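Local coordinates for protein sulfate adenylyltransferase (Allochromatium vinosum, PDB 4DNX) that catalyses the ATP-dependent adenylylation of sulfate to adenosine 5'-phosphosulfate with release of diphosphate, the activation step on the pathway from sulfate to sulfite, at residues 98-106 / 157-168; 365-373 / 384-392. One frame throughout, in Å; residues are numbered along the deposited sequence.

Contact 1: 98-106 / 157-168; sequences RIALRDPNV and ISGPIQVLNFSY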
# COMPACT_ATOMS: atom_id res chain seq x y z
N ARG A 98 -18.91 -0.84 -24.76
CA ARG A 98 -18.15 -0.36 -23.61
C ARG A 98 -19.11 -0.37 -22.42
O ARG A 98 -20.24 0.17 -22.52
CB ARG A 98 -17.67 1.05 -23.90
CG ARG A 98 -16.74 1.65 -22.91
CD ARG A 98 -15.95 2.71 -23.69
NE ARG A 98 -15.12 3.48 -22.80
CZ ARG A 98 -13.90 3.11 -22.43
NH1 ARG A 98 -13.36 1.99 -22.88
NH2 ARG A 98 -13.20 3.88 -21.60
N ILE A 99 -18.69 -1.04 -21.33
CA ILE A 99 -19.58 -1.27 -20.19
C ILE A 99 -18.80 -1.11 -18.89
O ILE A 99 -17.56 -1.12 -18.91
CB ILE A 99 -20.22 -2.68 -20.25
CG1 ILE A 99 -19.14 -3.78 -20.04
CG2 ILE A 99 -20.98 -2.86 -21.58
CD1 ILE A 99 -19.70 -5.21 -19.79
N ALA A 100 -19.51 -0.94 -17.78
CA ALA A 100 -18.89 -0.88 -16.44
C ALA A 100 -19.11 -2.23 -15.77
O ALA A 100 -20.21 -2.79 -15.81
CB ALA A 100 -19.50 0.25 -15.59
N LEU A 101 -18.05 -2.76 -15.17
CA LEU A 101 -18.14 -4.00 -14.35
C LEU A 101 -18.20 -3.58 -12.88
O LEU A 101 -17.32 -2.88 -12.39
CB LEU A 101 -16.90 -4.87 -14.59
CG LEU A 101 -16.56 -5.26 -16.03
CD1 LEU A 101 -15.37 -6.20 -16.06
CD2 LEU A 101 -17.80 -5.87 -16.78
N ARG A 102 -19.26 -4.00 -12.17
CA ARG A 102 -19.53 -3.54 -10.81
C ARG A 102 -19.17 -4.66 -9.83
O ARG A 102 -19.28 -5.82 -10.18
CB ARG A 102 -20.98 -3.12 -10.67
CG ARG A 102 -21.24 -1.75 -11.38
CD ARG A 102 -22.67 -1.28 -11.26
NE ARG A 102 -22.81 0.09 -11.76
CZ ARG A 102 -22.55 1.23 -11.09
NH1 ARG A 102 -22.06 1.24 -9.83
NH2 ARG A 102 -22.73 2.39 -11.72
N ASP A 103 -18.70 -4.28 -8.64
CA ASP A 103 -18.11 -5.19 -7.65
C ASP A 103 -19.23 -5.87 -6.82
O ASP A 103 -19.99 -5.19 -6.15
CB ASP A 103 -17.23 -4.33 -6.71
CG ASP A 103 -16.23 -5.15 -5.95
OD1 ASP A 103 -16.45 -6.37 -5.68
OD2 ASP A 103 -15.15 -4.56 -5.63
N PRO A 104 -19.25 -7.20 -6.82
CA PRO A 104 -20.24 -7.91 -5.98
C PRO A 104 -19.93 -7.90 -4.49
O PRO A 104 -20.81 -8.25 -3.68
CB PRO A 104 -20.17 -9.35 -6.52
CG PRO A 104 -18.72 -9.54 -6.91
CD PRO A 104 -18.44 -8.15 -7.60
N ASN A 105 -18.72 -7.48 -4.13
CA ASN A 105 -18.25 -7.63 -2.73
C ASN A 105 -18.08 -6.31 -1.95
O ASN A 105 -17.39 -6.26 -0.92
CB ASN A 105 -16.94 -8.39 -2.71
CG ASN A 105 -17.08 -9.83 -3.21
OD1 ASN A 105 -18.08 -10.55 -2.89
ND2 ASN A 105 -16.10 -10.25 -3.97
N VAL A 106 -18.66 -5.25 -2.49
CA VAL A 106 -18.69 -3.94 -1.83
C VAL A 106 -20.11 -3.41 -1.86
O VAL A 106 -20.76 -3.40 -2.93
CB VAL A 106 -17.68 -2.94 -2.52
CG1 VAL A 106 -17.77 -1.56 -1.84
CG2 VAL A 106 -16.25 -3.53 -2.46
N ILE A 157 -18.53 -12.83 -21.50
CA ILE A 157 -18.21 -11.55 -22.15
C ILE A 157 -16.70 -11.39 -22.12
O ILE A 157 -16.04 -11.69 -21.09
CB ILE A 157 -18.98 -10.37 -21.52
CG1 ILE A 157 -18.62 -10.20 -20.05
CG2 ILE A 157 -20.50 -10.66 -21.63
CD1 ILE A 157 -19.15 -8.86 -19.45
N SER A 158 -16.14 -10.96 -23.25
CA SER A 158 -14.67 -10.94 -23.38
C SER A 158 -14.20 -9.62 -23.97
O SER A 158 -14.98 -8.91 -24.63
CB SER A 158 -14.16 -12.11 -24.24
OG SER A 158 -14.82 -12.16 -25.51
N GLY A 159 -12.94 -9.30 -23.68
CA GLY A 159 -12.36 -8.02 -24.13
C GLY A 159 -11.48 -7.39 -23.07
O GLY A 159 -11.49 -7.82 -21.88
N PRO A 160 -10.74 -6.35 -23.46
CA PRO A 160 -9.76 -5.73 -22.57
C PRO A 160 -10.44 -4.87 -21.48
O PRO A 160 -11.53 -4.32 -21.72
CB PRO A 160 -8.92 -4.83 -23.51
CG PRO A 160 -9.87 -4.53 -24.65
CD PRO A 160 -10.78 -5.70 -24.79
N ILE A 161 -9.78 -4.75 -20.32
CA ILE A 161 -10.35 -3.95 -19.23
C ILE A 161 -9.35 -2.91 -18.73
O ILE A 161 -8.14 -3.06 -18.92
CB ILE A 161 -10.84 -4.85 -18.02
CG1 ILE A 161 -9.63 -5.52 -17.33
CG2 ILE A 161 -11.90 -5.89 -18.48
CD1 ILE A 161 -10.07 -6.35 -16.06
N GLN A 162 -9.89 -1.86 -18.11
CA GLN A 162 -9.16 -0.81 -17.37
C GLN A 162 -9.72 -0.86 -15.95
O GLN A 162 -10.93 -0.63 -15.74
CB GLN A 162 -9.40 0.56 -18.00
CG GLN A 162 -8.85 0.64 -19.42
CD GLN A 162 -9.41 1.84 -20.20
OE1 GLN A 162 -10.63 1.93 -20.51
NE2 GLN A 162 -8.55 2.76 -20.51
N VAL A 163 -8.84 -1.13 -14.99
CA VAL A 163 -9.21 -1.34 -13.58
C VAL A 163 -9.08 -0.05 -12.76
O VAL A 163 -8.06 0.66 -12.88
CB VAL A 163 -8.39 -2.48 -12.97
CG1 VAL A 163 -8.77 -2.65 -11.49
CG2 VAL A 163 -8.58 -3.79 -13.81
N LEU A 164 -10.12 0.30 -12.00
CA LEU A 164 -10.21 1.59 -11.31
C LEU A 164 -9.85 1.51 -9.83
O LEU A 164 -9.56 2.52 -9.18
CB LEU A 164 -11.62 2.20 -11.49
CG LEU A 164 -11.99 2.46 -12.96
CD1 LEU A 164 -13.36 3.16 -12.97
CD2 LEU A 164 -10.97 3.34 -13.66
N ASN A 165 -9.94 0.31 -9.28
CA ASN A 165 -9.58 0.11 -7.85
C ASN A 165 -9.32 -1.35 -7.59
O ASN A 165 -9.47 -2.21 -8.50
CB ASN A 165 -10.66 0.65 -6.90
CG ASN A 165 -12.02 0.01 -7.13
OD1 ASN A 165 -12.22 -1.17 -6.81
ND2 ASN A 165 -12.95 0.79 -7.70
N PHE A 166 -8.88 -1.64 -6.36
CA PHE A 166 -8.58 -3.02 -5.97
C PHE A 166 -9.56 -3.56 -4.98
O PHE A 166 -9.21 -4.46 -4.17
CB PHE A 166 -7.14 -3.08 -5.44
CG PHE A 166 -6.12 -2.64 -6.47
CD1 PHE A 166 -6.00 -3.34 -7.67
CD2 PHE A 166 -5.24 -1.59 -6.24
CE1 PHE A 166 -5.07 -2.97 -8.65
CE2 PHE A 166 -4.28 -1.23 -7.23
CZ PHE A 166 -4.19 -1.91 -8.42
N SER A 167 -10.79 -3.06 -5.06
CA SER A 167 -11.91 -3.66 -4.30
C SER A 167 -11.65 -3.56 -2.75
O SER A 167 -10.88 -2.69 -2.25
CB SER A 167 -12.14 -5.10 -4.82
OG SER A 167 -13.34 -5.72 -4.28
N TYR A 168 -12.28 -4.46 -1.99
CA TYR A 168 -12.17 -4.46 -0.56
C TYR A 168 -10.80 -4.95 -0.12
O TYR A 168 -10.43 -4.75 1.06
CB TYR A 168 -13.30 -5.32 0.06
CG TYR A 168 -13.11 -6.81 -0.12
CD1 TYR A 168 -13.62 -7.47 -1.25
CD2 TYR A 168 -12.47 -7.56 0.85
CE1 TYR A 168 -13.46 -8.86 -1.42
CE2 TYR A 168 -12.27 -8.90 0.68
CZ TYR A 168 -12.79 -9.56 -0.41
OH TYR A 168 -12.62 -10.91 -0.55
O HOH W 1 -14.66 -1.89 -6.04
O HOH W 2 -14.38 -8.06 -5.09

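Contact 2: 365-373 / 384-392; sequences REMLGQGEA and AQILMDYYR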
# COMPACT_ATOMS: atom_id res chain seq x y z
N ARG A 365 -3.03 -24.58 17.82
CA ARG A 365 -4.19 -23.69 17.90
C ARG A 365 -5.04 -24.03 19.15
O ARG A 365 -5.49 -23.13 19.87
CB ARG A 365 -5.02 -23.84 16.63
CG ARG A 365 -6.08 -22.78 16.43
CD ARG A 365 -7.46 -23.32 16.75
NE ARG A 365 -7.82 -24.53 15.99
CZ ARG A 365 -8.63 -25.49 16.46
NH1 ARG A 365 -9.19 -25.40 17.66
NH2 ARG A 365 -8.89 -26.56 15.72
N GLU A 366 -5.26 -25.32 19.39
CA GLU A 366 -6.00 -25.75 20.58
C GLU A 366 -5.33 -25.23 21.87
O GLU A 366 -6.01 -24.70 22.75
CB GLU A 366 -6.13 -27.29 20.65
CG GLU A 366 -7.07 -27.86 19.53
CD GLU A 366 -7.06 -29.38 19.47
OE1 GLU A 366 -7.79 -29.95 18.61
OE2 GLU A 366 -6.36 -30.02 20.28
N MET A 367 -4.01 -25.41 21.96
CA MET A 367 -3.26 -24.98 23.15
C MET A 367 -3.40 -23.47 23.40
O MET A 367 -3.69 -23.04 24.56
CB MET A 367 -1.79 -25.39 23.03
CG MET A 367 -1.56 -26.88 23.29
SD MET A 367 0.21 -27.25 23.07
CE MET A 367 0.36 -28.91 23.67
N LEU A 368 -3.19 -22.70 22.33
CA LEU A 368 -3.31 -21.24 22.37
C LEU A 368 -4.70 -20.80 22.85
O LEU A 368 -4.82 -19.93 23.73
CB LEU A 368 -2.97 -20.59 21.02
CG LEU A 368 -1.55 -20.84 20.52
CD1 LEU A 368 -1.42 -20.43 19.09
CD2 LEU A 368 -0.53 -20.11 21.40
N GLY A 369 -5.74 -21.43 22.32
CA GLY A 369 -7.11 -21.16 22.79
C GLY A 369 -7.37 -21.53 24.24
O GLY A 369 -8.33 -21.04 24.86
N GLN A 370 -6.54 -22.39 24.83
CA GLN A 370 -6.70 -22.78 26.22
C GLN A 370 -5.81 -21.93 27.13
O GLN A 370 -5.78 -22.13 28.35
CB GLN A 370 -6.44 -24.29 26.44
CG GLN A 370 -7.38 -25.22 25.60
CD GLN A 370 -6.73 -26.55 25.19
OE1 GLN A 370 -5.64 -26.89 25.67
NE2 GLN A 370 -7.38 -27.29 24.30
N GLY A 371 -5.08 -20.99 26.51
CA GLY A 371 -4.14 -20.15 27.26
C GLY A 371 -2.87 -20.88 27.70
O GLY A 371 -2.27 -20.52 28.72
N GLU A 372 -2.45 -21.89 26.94
CA GLU A 372 -1.21 -22.59 27.25
C GLU A 372 -0.25 -22.35 26.10
O GLU A 372 -0.58 -22.59 24.94
CB GLU A 372 -1.44 -24.09 27.41
CG GLU A 372 -0.16 -24.90 27.20
CD GLU A 372 -0.28 -26.36 27.59
OE1 GLU A 372 -1.35 -26.96 27.38
OE2 GLU A 372 0.70 -26.92 28.13
N ALA A 373 0.93 -21.83 26.41
CA ALA A 373 1.89 -21.63 25.34
C ALA A 373 2.41 -23.00 24.90
O ALA A 373 2.76 -23.83 25.75
CB ALA A 373 3.06 -20.73 25.80
N ALA A 384 3.05 -16.70 20.46
CA ALA A 384 2.07 -17.35 21.32
C ALA A 384 1.30 -16.32 22.14
O ALA A 384 0.06 -16.44 22.33
CB ALA A 384 2.76 -18.37 22.23
N GLN A 385 2.01 -15.34 22.71
CA GLN A 385 1.34 -14.37 23.58
C GLN A 385 0.26 -13.56 22.82
O GLN A 385 -0.85 -13.34 23.35
CB GLN A 385 2.30 -13.41 24.27
CG GLN A 385 1.68 -12.69 25.43
CD GLN A 385 1.28 -13.68 26.53
OE1 GLN A 385 2.10 -14.50 26.98
NE2 GLN A 385 0.00 -13.66 26.91
N ILE A 386 0.61 -13.15 21.61
CA ILE A 386 -0.32 -12.37 20.75
C ILE A 386 -1.62 -13.16 20.53
O ILE A 386 -2.74 -12.64 20.73
CB ILE A 386 0.34 -11.97 19.45
CG1 ILE A 386 1.31 -10.81 19.70
CG2 ILE A 386 -0.72 -11.60 18.33
CD1 ILE A 386 2.21 -10.54 18.51
N LEU A 387 -1.46 -14.43 20.17
CA LEU A 387 -2.62 -15.32 19.96
C LEU A 387 -3.39 -15.62 21.26
O LEU A 387 -4.63 -15.60 21.28
CB LEU A 387 -2.18 -16.60 19.23
CG LEU A 387 -1.74 -16.25 17.79
CD1 LEU A 387 -1.01 -17.40 17.14
CD2 LEU A 387 -2.97 -15.82 16.95
N MET A 388 -2.68 -15.87 22.37
CA MET A 388 -3.37 -16.17 23.63
C MET A 388 -4.17 -14.98 24.11
O MET A 388 -5.27 -15.14 24.66
CB MET A 388 -2.39 -16.60 24.72
CG MET A 388 -1.94 -18.01 24.46
SD MET A 388 -0.93 -18.70 25.74
CE MET A 388 0.55 -17.72 25.46
N ASP A 389 -3.64 -13.78 23.86
CA ASP A 389 -4.30 -12.55 24.29
C ASP A 389 -5.57 -12.38 23.49
O ASP A 389 -6.61 -12.03 24.07
CB ASP A 389 -3.38 -11.33 24.13
CG ASP A 389 -2.35 -11.21 25.25
OD1 ASP A 389 -2.34 -12.02 26.19
OD2 ASP A 389 -1.49 -10.30 25.16
N TYR A 390 -5.48 -12.69 22.19
CA TYR A 390 -6.63 -12.66 21.30
C TYR A 390 -7.71 -13.64 21.79
O TYR A 390 -8.85 -13.24 22.00
CB TYR A 390 -6.25 -12.95 19.86
CG TYR A 390 -7.44 -13.34 19.03
CD1 TYR A 390 -8.44 -12.41 18.76
CD2 TYR A 390 -7.60 -14.66 18.58
CE1 TYR A 390 -9.58 -12.76 18.01
CE2 TYR A 390 -8.73 -15.03 17.83
CZ TYR A 390 -9.70 -14.07 17.55
OH TYR A 390 -10.81 -14.41 16.81
N TYR A 391 -7.35 -14.92 21.97
CA TYR A 391 -8.38 -15.90 22.40
C TYR A 391 -9.01 -15.55 23.73
O TYR A 391 -10.24 -15.76 23.93
CB TYR A 391 -7.83 -17.33 22.44
CG TYR A 391 -7.56 -17.92 21.08
CD1 TYR A 391 -8.61 -18.10 20.14
CD2 TYR A 391 -6.27 -18.33 20.73
CE1 TYR A 391 -8.36 -18.66 18.89
CE2 TYR A 391 -6.00 -18.86 19.47
CZ TYR A 391 -7.05 -19.03 18.55
OH TYR A 391 -6.82 -19.58 17.33
N ARG A 392 -8.21 -15.04 24.66
CA ARG A 392 -8.73 -14.66 25.98
C ARG A 392 -9.71 -13.46 25.89
O ARG A 392 -10.61 -13.35 26.71
CB ARG A 392 -7.56 -14.37 26.95
CG ARG A 392 -7.92 -14.23 28.44
CD ARG A 392 -6.66 -14.12 29.33
NE ARG A 392 -5.44 -13.79 28.58
CZ ARG A 392 -4.45 -14.63 28.30
NH1 ARG A 392 -4.48 -15.90 28.72
NH2 ARG A 392 -3.40 -14.21 27.60
O HOH W 3 -5.85 -17.85 25.69

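Contact 1: 98-106 / 157-168
Tyr-168 overlaps Asn-105 obliquely: CD1 and CE1 of the ring lie against CB of Asn-105, with CD1 and CB 3.7 Å apart, while the amide stands almost perpendicular to the ring, at 89°. Next to this pair, CG2 of Val-106 rests on CB of Tyr-168 and covers its backbone N, a buried polar atom with no partner in the model.

The polar centre is Asp-103, whose carboxylate swings clear of its own backbone N (chi1 -161°) to meet Ser-167. OG of Ser-167 donates a short 2.5 Å bond to OD2 of Asp-103 on the syn lone pair. A water donates hydrogen bonds to that OD2, at 2.7 Å, and to OD1 of Asn-165. On the second oxygen, OD1 of Asp-103 takes the backbone N of Asn-105 at 3.0 Å from above the carboxylate plane, closing an Asx turn. Another water donates to this OD1 and to Ser-167 OG while accepting from Asn-105 ND2, which also bonds Ser-38. Four donors thus hold the carboxylate; an alanine here would probably leave Ser-167 OG and both waters without their shared acceptor and set the turn at Asn-105 free to shift.

Between the strands the contact is mainly apolar. Ile-99 and Ile-157 meet tip to tip, their CD1 atoms 3.7 Å apart, and Leu-101 spreads its methyls, CD2 to Ile-157 and CD1 to CG2 of Ile-161; branched aliphatic chains suit this buried interface. At the far end NH2 of Arg-98 makes a weak bond to OE1 of Gln-162; the stronger partners of its guanidinium are Glu-27 and Asp-116.

The strands, 56° apart, belong to one mixed sheet of the PUA-like domain: 98-102 pairs with 33-35 and 111-116, the latter also pairs with 155-163, and helix 18-28 covers Arg-98 and Gln-162.

Contact 2: 365-373 / 384-392
Leu-368 enters helix 384-392 as a knob into a hole formed by Ala-384, Leu-387, Met-388 and Tyr-391, and its two methyls divide the work. The two leucine side chains cross at a slant, with CD1 of Leu-368 3.6 Å from CD1 of Leu-387, whereas CD2 settles on Ala-384, 3.8 Å from its CB. The small side chain of Ala-384 lets this methyl come close to the helix backbone. The stem of the knob is used too: CB of Leu-368 lies 3.8 Å from CE2 of Tyr-391.

That tyrosine extends along helix 365-369 and touches both backbone and side chains. CA of Gly-369 sits over one ring face, 4.0 Å from the centroid of Tyr-391 and 29° off the normal, a CH-pi contact. Farther out, the phenol oxygen OH touches CG of Arg-365 at 3.4 Å, where the bent arginine crosses the tyrosine at about a right angle.

Met-388 also packs on Leu-368 through CG, and its far end reaches the turn that ends the first helix. Its SD rests there, 3.5 Å from C of Gly-371, and the bend at chi3 (-70°) carries CE onto CB of Ala-373 at 3.9 Å. The turn is a Schellman motif, in which Gly-371 adopts the positive phi that glycine tolerates easily and Glu-372 N reaches back to Met-367 O. No direct hydrogen bond joins the segments; instead a water donates to O of Leu-368 and O of Met-388, linking the two backbones.

The two helical segments run at 60° to each other in the C-terminal part of the chain. Helix 381-393 packs on both neighbours: helix 361-369 through Leu-368 and its surroundings, and Val-242 of helix 240-254 through Ile-386, Leu-387 and Tyr-390.

Contact 1 and contact 2 lie in series along the chain and in different family regions, the PUA-like domain and the ATP-sulfurylase domain. Their centres are 41 Å apart and their nearest atoms about 17 Å, so neither touches the other. In 98-106 / 157-168, the Gln-162 side chain lies about 4 Å from a bound MES, probably a crystallisation molecule. In 365-373 / 384-392, Leu-387 also touches His-205, which by its sequence setting probably belongs to the HxxH motif of this nucleotidyltransferase family, which would put contact 2 close to the probable nucleotide site.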